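Local structure of peroxinectin A (Dictyostelium discoideum, 6ERC) at residues 27-32 / 291-296; 31-36 / 392-397; 228-233 / 495-500. The protein oxidises phenolic donors and small anions such as iodide and thiocyanate with hydrogen peroxide, using a bound haem. One frame throughout, in Å; residues are numbered along the deposited sequence.

Contact 1: 27-32 / 291-296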
loop_
_atom_site.group_PDB
_atom_site.type_symbol
_atom_site.label_atom_id
_atom_site.label_comp_id
_atom_site.label_asym_id
_atom_site.label_seq_id
_atom_site.Cartn_x
_atom_site.Cartn_y
_atom_site.Cartn_z
ATOM N N ILE A 27 13.841 -5.458 6.477
ATOM C CA ILE A 27 14.080 -6.631 7.306
ATOM C C ILE A 27 13.749 -7.878 6.491
ATOM O O ILE A 27 13.007 -7.828 5.508
ATOM C CB ILE A 27 13.246 -6.568 8.614
ATOM C CG1 ILE A 27 13.675 -5.374 9.470
ATOM C CG2 ILE A 27 13.365 -7.848 9.431
ATOM C CD1 ILE A 27 15.121 -5.426 9.949
ATOM N N ARG A 28 14.322 -9.010 6.893
ATOM C CA ARG A 28 14.041 -10.299 6.277
ATOM C C ARG A 28 13.490 -11.251 7.328
ATOM O O ARG A 28 14.090 -11.421 8.393
ATOM C CB ARG A 28 15.300 -10.901 5.642
ATOM C CG ARG A 28 15.854 -10.121 4.463
ATOM C CD ARG A 28 15.170 -10.488 3.155
ATOM N NE ARG A 28 15.764 -9.767 2.033
ATOM C CZ ARG A 28 15.387 -9.895 0.766
ATOM N NH1 ARG A 28 14.407 -10.725 0.435
ATOM N NH2 ARG A 28 15.993 -9.187 -0.175
ATOM N N LEU A 29 12.345 -11.863 7.027
ATOM C CA LEU A 29 11.879 -12.991 7.826
ATOM C C LEU A 29 12.549 -14.286 7.399
ATOM O O LEU A 29 12.714 -15.195 8.220
ATOM C CB LEU A 29 10.362 -13.139 7.706
ATOM C CG LEU A 29 9.519 -11.897 8.001
ATOM C CD1 LEU A 29 8.044 -12.235 7.860
ATOM C CD2 LEU A 29 9.821 -11.348 9.386
ATOM N N ALA A 30 12.942 -14.382 6.129
ATOM C CA ALA A 30 13.556 -15.578 5.574
ATOM C C ALA A 30 14.752 -15.177 4.723
ATOM O O ALA A 30 14.754 -14.119 4.090
ATOM C CB ALA A 30 12.553 -16.371 4.728
ATOM N N ASN A 31 15.773 -16.028 4.717
ATOM C CA ASN A 31 16.948 -15.754 3.905
ATOM C C ASN A 31 16.535 -15.563 2.446
ATOM O O ASN A 31 15.712 -16.326 1.932
ATOM C CB ASN A 31 17.960 -16.897 4.006
ATOM C CG ASN A 31 18.700 -16.906 5.322
ATOM O OD1 ASN A 31 19.747 -16.276 5.460
ATOM N ND2 ASN A 31 18.164 -17.626 6.297
ATOM N N PRO A 32 17.065 -14.557 1.757
ATOM C CA PRO A 32 16.803 -14.441 0.320
ATOM C C PRO A 32 17.701 -15.358 -0.494
ATOM O O PRO A 32 18.805 -15.720 -0.078
ATOM C CB PRO A 32 17.110 -12.966 0.026
ATOM C CG PRO A 32 18.115 -12.584 1.051
ATOM C CD PRO A 32 17.800 -13.390 2.280
ATOM N N GLN A 291 10.813 -1.789 11.691
ATOM C CA GLN A 291 11.158 -1.741 10.277
ATOM C C GLN A 291 10.346 -2.764 9.493
ATOM O O GLN A 291 10.081 -3.870 9.972
ATOM C CB GLN A 291 12.655 -2.001 10.097
ATOM C CG GLN A 291 13.164 -1.851 8.670
ATOM C CD GLN A 291 13.315 -0.406 8.248
ATOM O OE1 GLN A 291 13.640 0.460 9.060
ATOM N NE2 GLN A 291 13.082 -0.136 6.970
ATOM N N VAL A 292 9.947 -2.386 8.276
ATOM C CA VAL A 292 9.138 -3.270 7.446
ATOM C C VAL A 292 9.985 -4.440 6.961
ATOM O O VAL A 292 11.179 -4.295 6.672
ATOM C CB VAL A 292 8.536 -2.493 6.262
ATOM C CG1 VAL A 292 7.789 -3.437 5.314
ATOM C CG2 VAL A 292 7.611 -1.393 6.761
ATOM N N SER A 293 9.365 -5.612 6.867
ATOM C CA SER A 293 10.039 -6.790 6.346
ATOM C C SER A 293 9.920 -6.835 4.830
ATOM O O SER A 293 8.924 -6.400 4.247
ATOM C CB SER A 293 9.451 -8.069 6.943
ATOM O OG SER A 293 8.145 -8.299 6.446
ATOM N N ASN A 294 10.956 -7.382 4.193
ATOM C CA ASN A 294 10.973 -7.458 2.738
ATOM C C ASN A 294 9.829 -8.310 2.213
ATOM O O ASN A 294 9.264 -8.009 1.155
ATOM C CB ASN A 294 12.314 -8.015 2.265
ATOM C CG ASN A 294 12.695 -7.520 0.892
ATOM O OD1 ASN A 294 11.918 -7.627 -0.058
ATOM N ND2 ASN A 294 13.893 -6.957 0.779
ATOM N N GLU A 295 9.462 -9.365 2.941
ATOM C CA GLU A 295 8.388 -10.238 2.487
ATOM C C GLU A 295 7.026 -9.580 2.650
ATOM O O GLU A 295 6.111 -9.854 1.866
ATOM C CB GLU A 295 8.424 -11.564 3.249
ATOM C CG GLU A 295 9.719 -12.354 3.088
ATOM C CD GLU A 295 10.842 -11.830 3.969
ATOM O OE1 GLU A 295 10.682 -10.742 4.561
ATOM O OE2 GLU A 295 11.885 -12.512 4.072
ATOM N N PHE A 296 6.873 -8.717 3.657
ATOM C CA PHE A 296 5.593 -8.053 3.891
ATOM C C PHE A 296 5.213 -7.174 2.708
ATOM O O PHE A 296 4.153 -7.351 2.098
ATOM C CB PHE A 296 5.665 -7.227 5.179
ATOM C CG PHE A 296 4.445 -6.377 5.432
ATOM C CD1 PHE A 296 3.326 -6.910 6.053
ATOM C CD2 PHE A 296 4.424 -5.040 5.064
ATOM C CE1 PHE A 296 2.204 -6.128 6.292
ATOM C CE2 PHE A 296 3.303 -4.253 5.303
ATOM C CZ PHE A 296 2.195 -4.799 5.917
HETATM O O HOH W 1 13.535 -13.147 1.977
#

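Contact 2: 31-36 / 392-397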
loop_
_atom_site.group_PDB
_atom_site.type_symbol
_atom_site.label_atom_id
_atom_site.label_comp_id
_atom_site.label_asym_id
_atom_site.label_seq_id
_atom_site.Cartn_x
_atom_site.Cartn_y
_atom_site.Cartn_z
ATOM N N ASN A 31 15.773 -16.028 4.717
ATOM C CA ASN A 31 16.948 -15.754 3.905
ATOM C C ASN A 31 16.535 -15.563 2.446
ATOM O O ASN A 31 15.712 -16.326 1.932
ATOM C CB ASN A 31 17.960 -16.897 4.006
ATOM C CG ASN A 31 18.700 -16.906 5.322
ATOM O OD1 ASN A 31 19.747 -16.276 5.460
ATOM N ND2 ASN A 31 18.164 -17.626 6.297
ATOM N N PRO A 32 17.065 -14.557 1.757
ATOM C CA PRO A 32 16.803 -14.441 0.320
ATOM C C PRO A 32 17.701 -15.358 -0.494
ATOM O O PRO A 32 18.805 -15.720 -0.078
ATOM C CB PRO A 32 17.110 -12.966 0.026
ATOM C CG PRO A 32 18.115 -12.584 1.051
ATOM C CD PRO A 32 17.800 -13.390 2.280
ATOM N N ILE A 33 17.206 -15.745 -1.671
ATOM C CA ILE A 33 18.021 -16.459 -2.646
ATOM C C ILE A 33 18.767 -15.428 -3.479
ATOM O O ILE A 33 18.316 -14.291 -3.640
ATOM C CB ILE A 33 17.174 -17.400 -3.532
ATOM C CG1 ILE A 33 16.066 -16.632 -4.256
ATOM C CG2 ILE A 33 16.583 -18.521 -2.697
ATOM C CD1 ILE A 33 15.387 -17.443 -5.350
ATOM N N LYS A 34 19.923 -15.823 -4.011
ATOM C CA LYS A 34 20.754 -14.902 -4.777
ATOM C C LYS A 34 19.941 -14.231 -5.875
ATOM O O LYS A 34 19.301 -14.901 -6.692
ATOM C CB LYS A 34 21.947 -15.650 -5.380
ATOM C CG LYS A 34 22.849 -16.309 -4.349
ATOM C CD LYS A 34 24.237 -16.603 -4.910
ATOM C CE LYS A 34 24.191 -17.553 -6.094
ATOM N NZ LYS A 34 25.563 -17.889 -6.580
ATOM N N PHE A 35 19.962 -12.899 -5.887
ATOM C CA PHE A 35 19.224 -12.122 -6.874
ATOM C C PHE A 35 20.131 -11.337 -7.813
ATOM O O PHE A 35 19.624 -10.673 -8.723
ATOM C CB PHE A 35 18.235 -11.169 -6.180
ATOM C CG PHE A 35 18.830 -10.380 -5.044
ATOM C CD1 PHE A 35 19.526 -9.208 -5.283
ATOM C CD2 PHE A 35 18.674 -10.802 -3.735
ATOM C CE1 PHE A 35 20.067 -8.482 -4.242
ATOM C CE2 PHE A 35 19.213 -10.079 -2.688
ATOM C CZ PHE A 35 19.909 -8.917 -2.943
ATOM N N ASN A 36 21.447 -11.397 -7.622
ATOM C CA ASN A 36 22.412 -10.828 -8.563
ATOM C C ASN A 36 22.081 -9.364 -8.870
ATOM O O ASN A 36 21.699 -8.993 -9.979
ATOM C CB ASN A 36 22.447 -11.672 -9.842
ATOM C CG ASN A 36 23.682 -11.415 -10.675
ATOM O OD1 ASN A 36 24.752 -11.943 -10.391
ATOM N ND2 ASN A 36 23.537 -10.607 -11.713
ATOM N N ILE A 392 12.924 -13.179 -3.201
ATOM C CA ILE A 392 11.983 -13.857 -2.302
ATOM C C ILE A 392 12.101 -15.363 -2.510
ATOM O O ILE A 392 12.044 -15.834 -3.665
ATOM C CB ILE A 392 10.542 -13.373 -2.560
ATOM C CG1 ILE A 392 10.409 -11.875 -2.250
ATOM C CG2 ILE A 392 9.531 -14.187 -1.741
ATOM C CD1 ILE A 392 10.599 -11.504 -0.782
ATOM N N PRO A 393 12.275 -16.161 -1.461
ATOM C CA PRO A 393 12.419 -17.610 -1.646
ATOM C C PRO A 393 11.193 -18.209 -2.310
ATOM O O PRO A 393 10.133 -17.569 -2.375
ATOM C CB PRO A 393 12.582 -18.135 -0.212
ATOM C CG PRO A 393 13.107 -16.992 0.547
ATOM C CD PRO A 393 12.471 -15.775 -0.054
ATOM N N PRO A 394 11.299 -19.436 -2.819
ATOM C CA PRO A 394 10.118 -20.117 -3.361
ATOM C C PRO A 394 9.063 -20.376 -2.294
ATOM O O PRO A 394 9.328 -20.350 -1.091
ATOM C CB PRO A 394 10.688 -21.430 -3.908
ATOM C CG PRO A 394 12.117 -21.138 -4.174
ATOM C CD PRO A 394 12.541 -20.168 -3.121
ATOM N N TYR A 395 7.847 -20.651 -2.770
ATOM C CA TYR A 395 6.696 -20.843 -1.893
ATOM C C TYR A 395 7.013 -21.804 -0.749
ATOM O O TYR A 395 6.861 -21.461 0.428
ATOM C CB TYR A 395 5.513 -21.344 -2.726
ATOM C CG TYR A 395 4.271 -21.696 -1.936
ATOM C CD1 TYR A 395 3.575 -20.728 -1.222
ATOM C CD2 TYR A 395 3.778 -22.995 -1.931
ATOM C CE1 TYR A 395 2.434 -21.050 -0.511
ATOM C CE2 TYR A 395 2.641 -23.326 -1.225
ATOM C CZ TYR A 395 1.970 -22.352 -0.517
ATOM O OH TYR A 395 0.835 -22.686 0.188
ATOM N N ASN A 396 7.460 -23.019 -1.077
ATOM C CA ASN A 396 7.710 -24.008 -0.033
ATOM C C ASN A 396 8.909 -23.635 0.831
ATOM O O ASN A 396 8.941 -23.977 2.018
ATOM C CB ASN A 396 7.913 -25.395 -0.647
ATOM C CG ASN A 396 6.721 -26.318 -0.422
ATOM O OD1 ASN A 396 5.887 -26.078 0.451
ATOM N ND2 ASN A 396 6.647 -27.389 -1.205
ATOM N N SER A 397 9.903 -22.946 0.265
ATOM C CA SER A 397 11.034 -22.501 1.074
ATOM C C SER A 397 10.601 -21.446 2.086
ATOM O O SER A 397 11.034 -21.472 3.244
ATOM C CB SER A 397 12.142 -21.952 0.177
ATOM O OG SER A 397 13.254 -21.533 0.951
#

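Contact 3: 228-233 / 495-500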
loop_
_atom_site.group_PDB
_atom_site.type_symbol
_atom_site.label_atom_id
_atom_site.label_comp_id
_atom_site.label_asym_id
_atom_site.label_seq_id
_atom_site.Cartn_x
_atom_site.Cartn_y
_atom_site.Cartn_z
ATOM N N LEU A 228 -7.330 15.447 5.655
ATOM C CA LEU A 228 -6.912 16.841 5.656
ATOM C C LEU A 228 -8.014 17.735 6.213
ATOM O O LEU A 228 -7.747 18.627 7.028
ATOM C CB LEU A 228 -6.531 17.276 4.242
ATOM C CG LEU A 228 -5.245 16.702 3.645
ATOM C CD1 LEU A 228 -5.146 17.073 2.174
ATOM C CD2 LEU A 228 -4.019 17.189 4.394
ATOM N N ARG A 229 -9.258 17.507 5.787
ATOM C CA ARG A 229 -10.385 18.240 6.353
ATOM C C ARG A 229 -10.473 18.017 7.856
ATOM O O ARG A 229 -10.612 18.969 8.634
ATOM C CB ARG A 229 -11.683 17.807 5.675
ATOM C CG ARG A 229 -11.795 18.207 4.219
ATOM C CD ARG A 229 -13.075 17.665 3.610
ATOM N NE ARG A 229 -13.214 18.027 2.206
ATOM C CZ ARG A 229 -14.240 17.675 1.442
ATOM N NH1 ARG A 229 -15.228 16.947 1.944
ATOM N NH2 ARG A 229 -14.280 18.052 0.171
ATOM N N ASP A 230 -10.395 16.755 8.283
ATOM C CA ASP A 230 -10.438 16.446 9.707
ATOM C C ASP A 230 -9.278 17.094 10.449
ATOM O O ASP A 230 -9.413 17.449 11.624
ATOM C CB ASP A 230 -10.424 14.930 9.907
ATOM C CG ASP A 230 -11.014 14.508 11.239
ATOM O OD1 ASP A 230 -12.148 14.929 11.544
ATOM O OD2 ASP A 230 -10.355 13.736 11.971
ATOM N N HIS A 231 -8.134 17.259 9.781
ATOM C CA HIS A 231 -7.001 17.926 10.410
ATOM C C HIS A 231 -7.296 19.405 10.635
ATOM O O HIS A 231 -7.157 19.914 11.753
ATOM C CB HIS A 231 -5.747 17.757 9.551
ATOM C CG HIS A 231 -4.562 18.511 10.065
ATOM N ND1 HIS A 231 -4.345 19.842 9.781
ATOM C CD2 HIS A 231 -3.535 18.123 10.857
ATOM C CE1 HIS A 231 -3.232 20.240 10.372
ATOM N NE2 HIS A 231 -2.720 19.216 11.030
ATOM N N ASN A 232 -7.698 20.112 9.578
ATOM C CA ASN A 232 -7.998 21.531 9.715
ATOM C C ASN A 232 -9.171 21.763 10.655
ATOM O O ASN A 232 -9.252 22.815 11.299
ATOM C CB ASN A 232 -8.281 22.141 8.343
ATOM C CG ASN A 232 -7.029 22.287 7.504
ATOM O OD1 ASN A 232 -5.914 22.096 7.990
ATOM N ND2 ASN A 232 -7.205 22.641 6.239
ATOM N N ARG A 233 -10.088 20.801 10.748
ATOM C CA ARG A 233 -11.183 20.916 11.702
ATOM C C ARG A 233 -10.655 20.907 13.133
ATOM O O ARG A 233 -11.042 21.744 13.957
ATOM C CB ARG A 233 -12.182 19.782 11.480
ATOM C CG ARG A 233 -13.497 19.947 12.220
ATOM C CD ARG A 233 -14.394 18.743 12.010
ATOM N NE ARG A 233 -13.776 17.520 12.518
ATOM C CZ ARG A 233 -13.791 17.147 13.795
ATOM N NH1 ARG A 233 -14.395 17.898 14.706
ATOM N NH2 ARG A 233 -13.197 16.021 14.163
ATOM N N LYS A 495 -18.498 11.144 8.021
ATOM C CA LYS A 495 -19.609 12.056 8.272
ATOM C C LYS A 495 -19.105 13.427 8.705
ATOM O O LYS A 495 -19.591 14.459 8.230
ATOM C CB LYS A 495 -20.529 11.463 9.336
ATOM C CG LYS A 495 -21.158 10.135 8.951
ATOM C CD LYS A 495 -21.870 9.508 10.141
ATOM C CE LYS A 495 -22.468 8.153 9.800
ATOM N NZ LYS A 495 -23.168 7.557 10.971
ATOM N N ARG A 496 -18.127 13.454 9.612
ATOM C CA ARG A 496 -17.575 14.719 10.085
ATOM C C ARG A 496 -17.004 15.557 8.951
ATOM O O ARG A 496 -17.000 16.791 9.034
ATOM C CB ARG A 496 -16.488 14.452 11.127
ATOM C CG ARG A 496 -16.985 14.458 12.553
ATOM C CD ARG A 496 -16.219 13.488 13.444
ATOM N NE ARG A 496 -14.782 13.460 13.180
ATOM C CZ ARG A 496 -13.887 12.931 14.009
ATOM N NH1 ARG A 496 -14.275 12.402 15.163
ATOM N NH2 ARG A 496 -12.600 12.938 13.692
ATOM N N THR A 497 -16.516 14.917 7.889
ATOM C CA THR A 497 -15.722 15.592 6.871
ATOM C C THR A 497 -16.436 15.715 5.532
ATOM O O THR A 497 -15.829 16.186 4.566
ATOM C CB THR A 497 -14.398 14.857 6.678
ATOM O OG1 THR A 497 -14.660 13.490 6.345
ATOM C CG2 THR A 497 -13.560 14.912 7.945
ATOM N N THR A 498 -17.701 15.316 5.444
ATOM C CA THR A 498 -18.424 15.323 4.182
ATOM C C THR A 498 -19.721 16.106 4.317
ATOM O O THR A 498 -20.221 16.342 5.419
ATOM C CB THR A 498 -18.738 13.899 3.704
ATOM O OG1 THR A 498 -19.402 13.176 4.748
ATOM C CG2 THR A 498 -17.462 13.180 3.317
ATOM N N SER A 499 -20.260 16.500 3.168
ATOM C CA SER A 499 -21.501 17.260 3.087
ATOM C C SER A 499 -22.590 16.374 2.498
ATOM O O SER A 499 -22.455 15.888 1.369
ATOM C CB SER A 499 -21.309 18.514 2.235
ATOM O OG SER A 499 -22.546 19.164 1.997
ATOM N N ASN A 500 -23.663 16.167 3.261
ATOM C CA ASN A 500 -24.818 15.383 2.818
ATOM C C ASN A 500 -24.379 14.061 2.193
ATOM O O ASN A 500 -24.800 13.691 1.095
ATOM C CB ASN A 500 -25.678 16.187 1.840
ATOM C CG ASN A 500 -26.223 17.461 2.452
ATOM O OD1 ASN A 500 -26.047 18.550 1.905
ATOM N ND2 ASN A 500 -26.891 17.331 3.594
#

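Contact 1: 27-32 / 291-296
Glu295 OE2 is gripped by three donors. Ala30 N reaches Glu295 OE2 at 3.0 Å, from above the carboxylate plane. A water also donates to OE2, and Leu29 N adds a weak bond. The straighter bond of Leu29 N goes to Glu295 OE1, on its syn side but well out of the carboxylate plane, at 3.2 Å and 176°. The bend of Glu295 at chi2 (79°) carries the carboxylate onto this loop backbone. The same water donates to Ala30 O and accepts from Arg28 NH1. It thus joins the two charged groups, whose planes stand at right angles. The Arg28 guanidinium lies between Pro32 CB on one face and the Asn294 amide on the other. Guanidinium and amide are stacked, 19° apart. Arg28 NH2 and Asn294 ND2, both donors, turn to His390 O and Glu141 respectively. Asn294 OD1 accepts from His390 ND1. Earlier in both segments, Ile27 N donates to Val292 O at 2.9 Å, and Asn294 N returns a bond to Ile27 O. Ser293 OG accepts from Phe296 N. The contact pairs a single beta bridge, Ile27 with Ser293, with the N-cap of helix 294-300; the Val292 side chain is about 7 Å from the haem.

Contact 2: 31-36 / 392-397
An extended Pro-Pro lead-in precedes helix 395-401, and its residues Pro393 and Pro394 meet Asn31 and Ile33 of the loop that follows strand 24-25. No hydrogen bond joins the two segments. The nearest approach is between Asn31 O and Pro393 CG, modelled at 3.0 Å. That is tight for an oxygen beside a ring carbon, so the exact spacing is doubtful. Pro393 CD lies further from the same oxygen, so the carbonyl meets the ring at its CG corner.

Ile33 carries the apolar part. Its CB points toward the 392-397 segment. Its chi1 of 57° sets CG1 between the backbone N and the carbonyl carbon, and leaves CG2 anti to that carbon. The two branches therefore meet different residues. Ile33 CG2 comes to 4.4 Å from Pro394 CD, a loose apolar touch. It is equally far from Pro393 CA. On the other branch, Ile33 CD1 lies 4.1 Å from Ile392 O.

Pro394 holds the N-cap position of helix 395-401, just ahead of Tyr395. The two prolines thus form the extended lead-in to a helix, and the loop passes across it. Two bonds to residues outside the segments tie the loop to this region: Ile33 is joined through its backbone to Gly391, and Asn31 N donates to Gln401 OE1 further along the helix. The Ile392 side chain points away from the loop and packs on helix 294-300, at Glu295, Thr298 and Thr299. Ile33, by contrast, is solvent-exposed, and an N-linked sugar lies about 8 Å from its side chain.

Contact 3: 228-233 / 495-500
Helix 218-241 passes close to segment 495-500, with the CA atoms of Arg229 and Thr497 6.0 Å apart as the nearest pair. Thr497 points toward the long helix. Thr497 CG2 rests 3.7 Å from both Asp230 CB and Asp230 N. The Thr497 hydroxyl turns back to its own helix and bonds to Val493 O. Thr497 O faces Arg229, whose chain is extended from CG to NE. Arg229 NH1 reaches Thr497 O at 2.8 Å, in the guanidinium plane and at a C=O...N angle of 161°.

Asp230 is the centre of a salt-bridge network with Arg233 and Arg496. Its CG is anti to the backbone N (chi1 -157°), which swings the carboxylate toward Arg496. Arg496 NH2 straddles the two oxygens, at 2.9 Å from Asp230 OD2 and 3.0 Å from Asp230 OD1, both on the syn side. Carboxylate and guanidinium planes are only 19° apart. Arg233, one turn on in the same helix, bends at chi3 and grips OD1 side-on. Arg233 NH2 lies 3.0 Å from Asp230 OD1. OD1 thus accepts from NE and NH2 of Arg233 as well as from Arg496 NH2. Arg233 NH2 also lies over a face of the Arg496 guanidinium. An alanine here removes the carboxylate shared by Arg233 and Arg496, and their close guanidinium groups would probably be left less well neutralised and freer to turn, with Glu486 as a remaining hold.

Glu486 offers OE1 to Arg233 NH1 and its backbone O to Arg496 NH1. Helix 247-275 packs on Asp230 through Ile258 and on Arg496 through Gln261. Arg229 is also tied to Glu342 of helix 342-350 and to Asp183 O of strand 182-184.

Contacts 1 and 2 are neighbours. Both use the loop after strand 24-25, and they share Asn31 and Pro32. Ile392 CD1 touches Glu295 CG and Arg28 NH1, so the two sites pack against each other. Contact 1 is the buried one and lies nearest the haem; buried polar groups there are satisfied by backbone groups, neighbouring side chains and a water. Contact 2 reaches the surface and has sparse contacts, with no hydrogen bond between its segments. Contact 3 stands on the opposite side of the chain's centre, about 37 Å from contact 1, centre to centre. It joins two helices of its own. It is partly buried and relies on arginines around one carboxylate.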